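Long-range contacts in putative methylase (Clostridium difficile, PDB 3LDU), which binds GTP and is probably an RNA-binding methyltransferase acting on guanines of ribosomal RNA: residues S339-S345 with T370-P376; Q295-E299 with K334-W338; K140-P144 with I229-T235. One frame throughout, in Å; residues are numbered along the deposited sequence.

Contacts 1 and 2 belong to the Rossmann-like methyltransferase domain, with centres about 17 Å apart, and their segments meet in the chain where W338 gives way to S339. Both lie near the bound nucleotide without touching it: the side chains of I343 in contact 1 and F296 in contact 2 are each about 8 Å from GTP. I343 is about 4 Å from the side chain of GTP-binding I179, and F296 about 5 Å from those of P202 and A293. Contact 3 joins the THUMP region to the methyltransferase region on the opposite side of the chain's centre, its centre about 41 Å from that of contact 1 and 52 Å from that of contact 2.

Contact 1 (S339-S345 with T370-P376); sequences SYYLITS and TNFFQYP
T370 meets the side chain of I343 at the start of the paired region, its OG1 lying 3.6 Å from I343 CD1, while its methyl CG2 faces S345 CB. N371 then forms a hydrogen-bonded antiparallel pair with T344: N371 N donates to T344 O at 2.9 Å, with an almost straight N-H...O angle of 176°. A water bound by N371 ND2 donates to the same carbonyl, so two hydrogen bonds grip T344 O. At F372, paired with I343, the ring extends beyond its partner and brings CZ to 3.3 Å from Y341 CB. The two rings are nearly parallel but slid apart, and they hardly overlap. F373 exchanges both backbone hydrogen bonds with L342, and its ring carries CE2 to 3.7 Å from T344 CG2. Beside Y341 runs the aliphatic part of Q374: CB is 3.6 Å from Y341 CD1, and CG lies in the ring plane at the edge. Y375 donates from N to Y340 O at 2.8 Å, and its own O accepts from Y340 N while lying over one face of the Y340 ring. Y340 has an unusual chi1 of 29°, off the staggered positions, and its CD1 packs 3.4 Å from Y375 CB with the two rings oblique. P376 closes the segment with CA 3.5 Å from S339 OG, a hydroxyl that hydrogen-bonds to G377 N. The segments run antiparallel (168°); in the sheet 368-375 lies between 339-344 and 359-365, as the reversed seventh strand of the class I methyltransferase fold. Strand 304-307 flanks 339-344 on its other edge, and helix 349-353 packs on the face bearing L342, F373 and Y375.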
loop_
_atom_site.group_PDB
_atom_site.type_symbol
_atom_site.label_atom_id
_atom_site.label_comp_id
_atom_site.label_asym_id
_atom_site.label_seq_id
_atom_site.Cartn_x
_atom_site.Cartn_y
_atom_site.Cartn_z
ATOM N N SER A 339 -23.486 -8.560 -3.427
ATOM C CA SER A 339 -22.889 -7.587 -2.514
ATOM C C SER A 339 -22.110 -6.614 -3.390
ATOM O O SER A 339 -21.435 -7.044 -4.316
ATOM C CB SER A 339 -21.884 -8.274 -1.579
ATOM O OG SER A 339 -22.513 -9.174 -0.678
ATOM N N TYR A 340 -22.184 -5.316 -3.115
ATOM C CA TYR A 340 -21.428 -4.371 -3.933
ATOM C C TYR A 340 -20.749 -3.311 -3.071
ATOM O O TYR A 340 -21.267 -2.929 -2.019
ATOM C CB TYR A 340 -22.291 -3.745 -5.039
ATOM C CG TYR A 340 -23.777 -3.630 -4.726
ATOM C CD1 TYR A 340 -24.295 -2.486 -4.140
ATOM C CD2 TYR A 340 -24.658 -4.651 -5.058
ATOM C CE1 TYR A 340 -25.648 -2.364 -3.861
ATOM C CE2 TYR A 340 -26.032 -4.540 -4.775
ATOM C CZ TYR A 340 -26.513 -3.388 -4.178
ATOM O OH TYR A 340 -27.864 -3.242 -3.887
ATOM N N TYR A 341 -19.591 -2.852 -3.531
ATOM C CA TYR A 341 -18.737 -1.955 -2.758
ATOM C C TYR A 341 -18.194 -0.917 -3.722
ATOM O O TYR A 341 -17.663 -1.268 -4.772
ATOM C CB TYR A 341 -17.585 -2.753 -2.139
ATOM C CG TYR A 341 -18.056 -3.887 -1.246
ATOM C CD1 TYR A 341 -18.172 -3.714 0.131
ATOM C CD2 TYR A 341 -18.418 -5.127 -1.789
ATOM C CE1 TYR A 341 -18.606 -4.750 0.958
ATOM C CE2 TYR A 341 -18.869 -6.165 -0.967
ATOM C CZ TYR A 341 -18.953 -5.969 0.403
ATOM O OH TYR A 341 -19.402 -6.983 1.237
ATOM N N LEU A 342 -18.355 0.357 -3.393
ATOM C CA LEU A 342 -17.963 1.417 -4.316
ATOM C C LEU A 342 -17.184 2.480 -3.577
ATOM O O LEU A 342 -17.582 2.909 -2.490
ATOM C CB LEU A 342 -19.213 2.070 -4.929
ATOM C CG LEU A 342 -20.090 1.188 -5.819
ATOM C CD1 LEU A 342 -21.199 0.576 -4.976
ATOM C CD2 LEU A 342 -20.687 1.978 -6.979
ATOM N N ILE A 343 -16.073 2.904 -4.164
ATOM C CA ILE A 343 -15.291 3.985 -3.578
ATOM C C ILE A 343 -15.461 5.267 -4.395
ATOM O O ILE A 343 -15.350 5.255 -5.622
ATOM C CB ILE A 343 -13.787 3.594 -3.443
ATOM C CG1 ILE A 343 -13.003 4.772 -2.863
ATOM C CG2 ILE A 343 -13.210 3.124 -4.785
ATOM C CD1 ILE A 343 -11.600 4.397 -2.321
ATOM N N THR A 344 -15.794 6.362 -3.728
ATOM C CA THR A 344 -15.931 7.636 -4.417
ATOM C C THR A 344 -15.778 8.789 -3.449
ATOM O O THR A 344 -16.064 8.646 -2.259
ATOM C CB THR A 344 -17.281 7.770 -5.169
ATOM O OG1 THR A 344 -17.339 9.064 -5.782
ATOM C CG2 THR A 344 -18.459 7.614 -4.217
ATOM N N SER A 345 -15.344 9.935 -3.963
ATOM C CA SER A 345 -15.221 11.133 -3.141
ATOM C C SER A 345 -16.502 11.956 -3.169
ATOM O O SER A 345 -16.606 12.981 -2.486
ATOM C CB SER A 345 -14.052 11.995 -3.614
ATOM O OG SER A 345 -14.290 12.501 -4.917
ATOM N N THR A 370 -11.788 10.124 -0.174
ATOM C CA THR A 370 -12.773 9.180 -0.680
ATOM C C THR A 370 -13.462 8.435 0.459
ATOM O O THR A 370 -12.930 8.347 1.572
ATOM C CB THR A 370 -12.112 8.165 -1.632
ATOM O OG1 THR A 370 -10.932 7.645 -1.017
ATOM C CG2 THR A 370 -11.711 8.830 -2.932
ATOM N N ASN A 371 -14.664 7.931 0.184
ATOM C CA ASN A 371 -15.351 7.020 1.098
ATOM C C ASN A 371 -15.608 5.690 0.414
ATOM O O ASN A 371 -15.858 5.649 -0.782
ATOM C CB ASN A 371 -16.680 7.603 1.564
ATOM C CG ASN A 371 -16.504 8.767 2.507
ATOM O OD1 ASN A 371 -16.114 8.591 3.664
ATOM N ND2 ASN A 371 -16.791 9.970 2.020
ATOM N N PHE A 372 -15.532 4.604 1.172
ATOM C CA PHE A 372 -15.815 3.275 0.640
ATOM C C PHE A 372 -17.190 2.893 1.174
ATOM O O PHE A 372 -17.353 2.701 2.376
ATOM C CB PHE A 372 -14.757 2.293 1.145
ATOM C CG PHE A 372 -14.802 0.933 0.490
ATOM C CD1 PHE A 372 -14.965 0.797 -0.884
ATOM C CD2 PHE A 372 -14.653 -0.211 1.257
ATOM C CE1 PHE A 372 -14.976 -0.461 -1.480
ATOM C CE2 PHE A 372 -14.669 -1.468 0.675
ATOM C CZ PHE A 372 -14.825 -1.595 -0.694
ATOM N N PHE A 373 -18.176 2.826 0.281
ATOM C CA PHE A 373 -19.556 2.492 0.641
ATOM C C PHE A 373 -19.801 0.997 0.454
ATOM O O PHE A 373 -19.662 0.474 -0.646
ATOM C CB PHE A 373 -20.503 3.269 -0.247
ATOM C CG PHE A 373 -20.412 4.754 -0.084
ATOM C CD1 PHE A 373 -21.168 5.403 0.879
ATOM C CD2 PHE A 373 -19.577 5.502 -0.896
ATOM C CE1 PHE A 373 -21.094 6.778 1.033
ATOM C CE2 PHE A 373 -19.501 6.879 -0.756
ATOM C CZ PHE A 373 -20.264 7.515 0.210
ATOM N N GLN A 374 -20.195 0.319 1.524
ATOM C CA GLN A 374 -20.240 -1.141 1.524
ATOM C C GLN A 374 -21.688 -1.601 1.574
ATOM O O GLN A 374 -22.439 -1.176 2.445
ATOM C CB GLN A 374 -19.492 -1.670 2.749
ATOM C CG GLN A 374 -18.055 -1.192 2.771
ATOM C CD GLN A 374 -17.291 -1.581 4.026
ATOM O OE1 GLN A 374 -16.302 -0.939 4.374
ATOM N NE2 GLN A 374 -17.735 -2.635 4.701
ATOM N N TYR A 375 -22.060 -2.477 0.645
ATOM C CA TYR A 375 -23.433 -2.981 0.544
ATOM C C TYR A 375 -23.454 -4.505 0.473
ATOM O O TYR A 375 -23.723 -5.070 -0.591
ATOM C CB TYR A 375 -24.111 -2.438 -0.703
ATOM C CG TYR A 375 -24.282 -0.943 -0.763
ATOM C CD1 TYR A 375 -25.467 -0.346 -0.343
ATOM C CD2 TYR A 375 -23.271 -0.123 -1.259
ATOM C CE1 TYR A 375 -25.640 1.029 -0.412
ATOM C CE2 TYR A 375 -23.429 1.257 -1.326
ATOM C CZ TYR A 375 -24.617 1.828 -0.898
ATOM O OH TYR A 375 -24.790 3.195 -0.962
ATOM N N PRO A 376 -23.171 -5.179 1.599
ATOM C CA PRO A 376 -23.276 -6.642 1.618
ATOM C C PRO A 376 -24.709 -7.061 1.343
ATOM O O PRO A 376 -25.636 -6.346 1.736
ATOM C CB PRO A 376 -22.877 -7.012 3.055
ATOM C CG PRO A 376 -23.026 -5.731 3.846
ATOM C CD PRO A 376 -22.666 -4.646 2.878
HETATM O O HOH W 1 -17.915 10.064 -0.628
#

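Contact 2 (Q295-E299 with K334-W338); sequences QFKSE and KLKNW
F296 crosses to L335 and W338 through the far part of its ring. From CB the ring is set anti to the backbone N (chi1 179°), aimed at the other loop. Past CG, CD2 lies 4.1 Å from L335 CD2. The next atom, CE2, is shared: it touches the same leucine methyl and W338 CH2, each at 4.0 Å. CZ, at the tip, comes to 3.8 Å from W338 CH2. With ring planes at 69° and centroids 5.6 Å apart, F296 points its edge at the six-membered ring of W338 (offset edge-to-face). S298 meets another part of the indole, its OG standing 3.5 Å from W338 CZ2 and also hydrogen-bonded to D300 N and a glycerol, probably from the crystallisation liquor. W338 NE1 is held by D300 O, and both rings rest on V200 of strand 199-201. No direct hydrogen bond joins the loop before strand 304-307 to the turn between helix 315-333 and strand 339-344; a water accepting from K336 N and donating to S298 O links their backbones. The chemistry is therefore apolar at the centre, with K297 NZ and K334 NZ 4.7 Å apart on the exposed side, where like charge may be mildly unfavourable.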
loop_
_atom_site.group_PDB
_atom_site.type_symbol
_atom_site.label_atom_id
_atom_site.label_comp_id
_atom_site.label_asym_id
_atom_site.label_seq_id
_atom_site.Cartn_x
_atom_site.Cartn_y
_atom_site.Cartn_z
ATOM N N GLN A 295 -25.638 -1.366 -17.664
ATOM C CA GLN A 295 -26.386 -2.448 -18.279
ATOM C C GLN A 295 -25.959 -3.782 -17.709
ATOM O O GLN A 295 -26.332 -4.830 -18.244
ATOM C CB GLN A 295 -26.176 -2.457 -19.792
ATOM C CG GLN A 295 -26.404 -1.107 -20.426
ATOM C CD GLN A 295 -27.814 -0.637 -20.231
ATOM O OE1 GLN A 295 -28.757 -1.310 -20.651
ATOM N NE2 GLN A 295 -27.979 0.519 -19.587
ATOM N N PHE A 296 -25.155 -3.761 -16.650
ATOM C CA PHE A 296 -24.660 -5.024 -16.119
ATOM C C PHE A 296 -25.819 -5.888 -15.610
ATOM O O PHE A 296 -26.705 -5.411 -14.898
ATOM C CB PHE A 296 -23.575 -4.844 -15.036
ATOM C CG PHE A 296 -23.092 -6.147 -14.470
ATOM C CD1 PHE A 296 -22.257 -6.970 -15.213
ATOM C CD2 PHE A 296 -23.524 -6.583 -13.216
ATOM C CE1 PHE A 296 -21.826 -8.188 -14.715
ATOM C CE2 PHE A 296 -23.096 -7.800 -12.710
ATOM C CZ PHE A 296 -22.242 -8.605 -13.465
ATOM N N LYS A 297 -25.814 -7.155 -16.006
ATOM C CA LYS A 297 -26.819 -8.110 -15.552
ATOM C C LYS A 297 -26.159 -9.469 -15.354
ATOM O O LYS A 297 -25.170 -9.793 -16.014
ATOM C CB LYS A 297 -27.953 -8.234 -16.584
ATOM C CG LYS A 297 -28.701 -6.939 -16.851
ATOM C CD LYS A 297 -29.641 -7.071 -18.051
ATOM C CE LYS A 297 -30.505 -5.827 -18.217
ATOM N NZ LYS A 297 -29.701 -4.589 -18.425
ATOM N N SER A 298 -26.706 -10.268 -14.449
ATOM C CA SER A 298 -26.177 -11.602 -14.240
ATOM C C SER A 298 -27.278 -12.543 -13.790
ATOM O O SER A 298 -28.240 -12.121 -13.140
ATOM C CB SER A 298 -25.054 -11.584 -13.203
ATOM O OG SER A 298 -24.598 -12.899 -12.957
ATOM N N GLU A 299 -27.128 -13.816 -14.142
ATOM C CA GLU A 299 -28.051 -14.844 -13.690
ATOM C C GLU A 299 -27.494 -15.565 -12.469
ATOM O O GLU A 299 -28.222 -16.281 -11.779
ATOM C CB GLU A 299 -28.368 -15.830 -14.815
ATOM C CG GLU A 299 -29.479 -15.353 -15.740
ATOM C CD GLU A 299 -30.769 -15.052 -14.993
ATOM O OE1 GLU A 299 -31.547 -14.195 -15.463
ATOM O OE2 GLU A 299 -31.002 -15.667 -13.929
ATOM N N LYS A 334 -31.023 -5.024 -9.050
ATOM C CA LYS A 334 -31.704 -6.064 -9.824
ATOM C C LYS A 334 -30.959 -7.396 -9.795
ATOM O O LYS A 334 -31.467 -8.414 -10.272
ATOM C CB LYS A 334 -31.917 -5.610 -11.274
ATOM C CG LYS A 334 -33.017 -4.569 -11.432
ATOM C CD LYS A 334 -33.040 -3.965 -12.832
ATOM C CE LYS A 334 -33.307 -5.010 -13.901
ATOM N NZ LYS A 334 -33.230 -4.432 -15.275
ATOM N N LEU A 335 -29.742 -7.379 -9.261
ATOM C CA LEU A 335 -28.955 -8.596 -9.119
ATOM C C LEU A 335 -29.547 -9.456 -8.011
ATOM O O LEU A 335 -30.191 -8.948 -7.089
ATOM C CB LEU A 335 -27.487 -8.243 -8.801
ATOM C CG LEU A 335 -26.825 -7.430 -9.915
ATOM C CD1 LEU A 335 -25.446 -6.853 -9.505
ATOM C CD2 LEU A 335 -26.706 -8.285 -11.172
ATOM N N LYS A 336 -29.331 -10.763 -8.097
ATOM C CA LYS A 336 -29.905 -11.667 -7.114
ATOM C C LYS A 336 -28.960 -11.877 -5.945
ATOM O O LYS A 336 -28.030 -12.664 -6.041
ATOM C CB LYS A 336 -30.248 -13.015 -7.755
ATOM C CG LYS A 336 -30.911 -13.998 -6.800
ATOM C CD LYS A 336 -32.114 -13.362 -6.116
ATOM C CE LYS A 336 -32.817 -14.344 -5.190
ATOM N NZ LYS A 336 -33.900 -13.681 -4.415
ATOM N N ASN A 337 -29.211 -11.174 -4.844
ATOM C CA ASN A 337 -28.445 -11.366 -3.621
ATOM C C ASN A 337 -26.954 -11.095 -3.813
ATOM O O ASN A 337 -26.117 -11.825 -3.285
ATOM C CB ASN A 337 -28.631 -12.793 -3.105
ATOM C CG ASN A 337 -29.989 -13.013 -2.482
ATOM O OD1 ASN A 337 -30.467 -12.186 -1.714
ATOM N ND2 ASN A 337 -30.618 -14.134 -2.813
ATOM N N TRP A 338 -26.614 -10.067 -4.582
ATOM C CA TRP A 338 -25.206 -9.686 -4.711
ATOM C C TRP A 338 -24.796 -8.715 -3.599
ATOM O O TRP A 338 -25.645 -8.127 -2.929
ATOM C CB TRP A 338 -24.931 -9.043 -6.081
ATOM C CG TRP A 338 -24.772 -10.024 -7.220
ATOM C CD1 TRP A 338 -25.637 -11.027 -7.565
ATOM C CD2 TRP A 338 -23.701 -10.069 -8.177
ATOM N NE1 TRP A 338 -25.161 -11.704 -8.668
ATOM C CE2 TRP A 338 -23.974 -11.140 -9.061
ATOM C CE3 TRP A 338 -22.524 -9.327 -8.364
ATOM C CZ2 TRP A 338 -23.123 -11.476 -10.118
ATOM C CZ3 TRP A 338 -21.686 -9.657 -9.421
ATOM C CH2 TRP A 338 -21.988 -10.728 -10.282
HETATM O O HOH W 2 -28.442 -12.057 -10.261
#

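Contact 3 (K140-P144 with I229-T235); sequences KEKYP and ISEKWRT. With FMT (formic acid), chain C.
The CA atoms of E141 and K232, 6.5 Å apart, are the nearest across the contact, where the extended K140-P144 passes the 3-10 turn I229-K232 without backbone pairing. E141 CG sits between the backbone N and the carbonyl carbon (chi1 80°) and the chain bends at chi2, bringing the carboxylate to R234 in a salt bridge. R234 NE lies 2.9 Å from both OE1 and OE2 of E141, each oxygen accepting through its syn lone pair. With the carboxylate and guanidinium planes 74° apart, this bifurcated bond is not the flat two-armed pairing. E141 OE2 also accepts from R234 N at 3.1 Å and, on its anti side, from Y143 OH at 2.8 Å. Three donors thus fix the carboxylate, and the ring of Y143 stacks on the five-membered ring of W233, centroids 3.8 Å apart and planes at 20°. S230 CB covers the opposite indole face. W233 NE1 donates to K142 O at 2.9 Å, and a water bridges that carbonyl to I229 O. At the segment's end T235 OG1 donates to O2 of a formic acid, probably from the crystallisation liquor, 2.6 Å away. R234 NH2 also donates to Y92 O. Y143 and W233 lie on I158 of strand 153-159; P144 pairs with D159 inside the THUMP part, while the I229-T161 backbone bond ties the loop between helices 208-217 and 238-251 to the chain just after that strand.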
loop_
_atom_site.group_PDB
_atom_site.type_symbol
_atom_site.label_atom_id
_atom_site.label_comp_id
_atom_site.label_asym_id
_atom_site.label_seq_id
_atom_site.Cartn_x
_atom_site.Cartn_y
_atom_site.Cartn_z
ATOM N N LYS A 140 29.531 2.991 -1.908
ATOM C CA LYS A 140 28.966 1.643 -1.960
ATOM C C LYS A 140 27.436 1.699 -1.976
ATOM O O LYS A 140 26.851 2.639 -2.522
ATOM C CB LYS A 140 29.485 0.777 -0.804
ATOM C CG LYS A 140 31.018 0.651 -0.754
ATOM C CD LYS A 140 31.579 0.249 -2.114
ATOM C CE LYS A 140 33.103 0.090 -2.080
ATOM N NZ LYS A 140 33.518 -1.058 -1.225
ATOM N N GLU A 141 26.785 0.700 -1.384
ATOM C CA GLU A 141 25.322 0.625 -1.461
ATOM C C GLU A 141 24.592 1.638 -0.564
ATOM O O GLU A 141 25.154 2.179 0.386
ATOM C CB GLU A 141 24.816 -0.805 -1.222
ATOM C CG GLU A 141 24.741 -1.238 0.228
ATOM C CD GLU A 141 26.099 -1.642 0.807
ATOM O OE1 GLU A 141 27.143 -1.363 0.176
ATOM O OE2 GLU A 141 26.112 -2.249 1.897
ATOM N N LYS A 142 23.326 1.878 -0.887
ATOM C CA LYS A 142 22.559 2.995 -0.328
ATOM C C LYS A 142 21.646 2.587 0.836
ATOM O O LYS A 142 20.932 1.580 0.761
ATOM C CB LYS A 142 21.742 3.639 -1.461
ATOM C CG LYS A 142 20.971 4.897 -1.104
ATOM C CD LYS A 142 20.253 5.441 -2.351
ATOM C CE LYS A 142 19.194 6.487 -1.999
ATOM N NZ LYS A 142 18.263 6.799 -3.130
ATOM N N TYR A 143 21.703 3.379 1.910
ATOM C CA TYR A 143 20.872 3.231 3.114
ATOM C C TYR A 143 20.130 4.550 3.313
ATOM O O TYR A 143 20.639 5.452 3.984
ATOM C CB TYR A 143 21.773 2.961 4.338
ATOM C CG TYR A 143 22.469 1.620 4.285
ATOM C CD1 TYR A 143 21.994 0.535 5.014
ATOM C CD2 TYR A 143 23.587 1.425 3.478
ATOM C CE1 TYR A 143 22.638 -0.710 4.954
ATOM C CE2 TYR A 143 24.222 0.196 3.403
ATOM C CZ TYR A 143 23.740 -0.868 4.144
ATOM O OH TYR A 143 24.370 -2.092 4.068
ATOM N N PRO A 144 18.931 4.687 2.713
ATOM C CA PRO A 144 18.271 5.994 2.721
ATOM C C PRO A 144 17.712 6.282 4.102
ATOM O O PRO A 144 16.976 5.466 4.648
ATOM C CB PRO A 144 17.133 5.832 1.695
ATOM C CG PRO A 144 17.477 4.550 0.917
ATOM C CD PRO A 144 18.183 3.691 1.929
ATOM N N ILE A 229 15.559 -1.989 -2.143
ATOM C CA ILE A 229 16.889 -1.411 -1.899
ATOM C C ILE A 229 17.709 -2.222 -0.892
ATOM O O ILE A 229 18.923 -2.334 -1.050
ATOM C CB ILE A 229 16.780 0.070 -1.456
ATOM C CG1 ILE A 229 18.126 0.784 -1.598
ATOM C CG2 ILE A 229 16.256 0.171 -0.019
ATOM C CD1 ILE A 229 18.676 0.776 -3.012
ATOM N N SER A 230 17.068 -2.810 0.122
ATOM C CA SER A 230 17.800 -3.545 1.172
ATOM C C SER A 230 18.363 -4.891 0.717
ATOM O O SER A 230 19.139 -5.533 1.449
ATOM C CB SER A 230 16.914 -3.769 2.404
ATOM O OG SER A 230 15.693 -4.405 2.037
ATOM N N GLU A 231 17.977 -5.331 -0.477
ATOM C CA GLU A 231 18.543 -6.557 -1.025
ATOM C C GLU A 231 20.031 -6.393 -1.315
ATOM O O GLU A 231 20.759 -7.386 -1.419
ATOM C CB GLU A 231 17.804 -6.998 -2.288
ATOM C CG GLU A 231 16.397 -7.492 -2.020
ATOM C CD GLU A 231 15.746 -8.021 -3.272
ATOM O OE1 GLU A 231 15.185 -7.207 -4.035
ATOM O OE2 GLU A 231 15.805 -9.250 -3.496
ATOM N N LYS A 232 20.484 -5.149 -1.447
ATOM C CA LYS A 232 21.909 -4.890 -1.678
ATOM C C LYS A 232 22.718 -4.654 -0.393
ATOM O O LYS A 232 23.944 -4.530 -0.447
ATOM C CB LYS A 232 22.104 -3.703 -2.623
ATOM C CG LYS A 232 21.391 -3.852 -3.964
ATOM C CD LYS A 232 21.628 -2.624 -4.834
ATOM C CE LYS A 232 20.935 -2.745 -6.180
ATOM N NZ LYS A 232 21.421 -3.924 -6.952
ATOM N N TRP A 233 22.053 -4.612 0.755
ATOM C CA TRP A 233 22.741 -4.283 2.001
ATOM C C TRP A 233 23.702 -5.372 2.451
ATOM O O TRP A 233 23.304 -6.515 2.659
ATOM C CB TRP A 233 21.735 -4.032 3.120
ATOM C CG TRP A 233 20.948 -2.773 2.973
ATOM C CD1 TRP A 233 21.059 -1.837 1.981
ATOM C CD2 TRP A 233 19.937 -2.295 3.871
ATOM N NE1 TRP A 233 20.155 -0.812 2.201
ATOM C CE2 TRP A 233 19.460 -1.072 3.353
ATOM C CE3 TRP A 233 19.384 -2.788 5.059
ATOM C CZ2 TRP A 233 18.455 -0.331 3.988
ATOM C CZ3 TRP A 233 18.397 -2.056 5.686
ATOM C CH2 TRP A 233 17.939 -0.839 5.148
ATOM N N ARG A 234 24.965 -4.995 2.632
ATOM C CA ARG A 234 25.976 -5.924 3.138
ATOM C C ARG A 234 25.688 -6.332 4.580
ATOM O O ARG A 234 26.185 -7.357 5.053
ATOM C CB ARG A 234 27.365 -5.292 3.049
ATOM C CG ARG A 234 27.887 -5.197 1.636
ATOM C CD ARG A 234 29.190 -4.410 1.597
ATOM N NE ARG A 234 28.950 -2.981 1.761
ATOM C CZ ARG A 234 29.813 -2.129 2.300
ATOM N NH1 ARG A 234 30.998 -2.551 2.747
ATOM N NH2 ARG A 234 29.494 -0.849 2.391
ATOM N N THR A 235 24.889 -5.523 5.271
ATOM C CA THR A 235 24.588 -5.741 6.683
ATOM C C THR A 235 23.511 -6.806 6.896
ATOM O O THR A 235 23.249 -7.205 8.027
ATOM C CB THR A 235 24.149 -4.429 7.382
ATOM O OG1 THR A 235 22.946 -3.934 6.778
ATOM C CG2 THR A 235 25.236 -3.370 7.268
HETATM C C FMT C . 20.879 -2.529 8.892
HETATM O O1 FMT C . 20.935 -3.413 9.753
HETATM O O2 FMT C . 21.852 -2.072 8.283
HETATM O O HOH W 3 21.224 -0.591 -1.168
#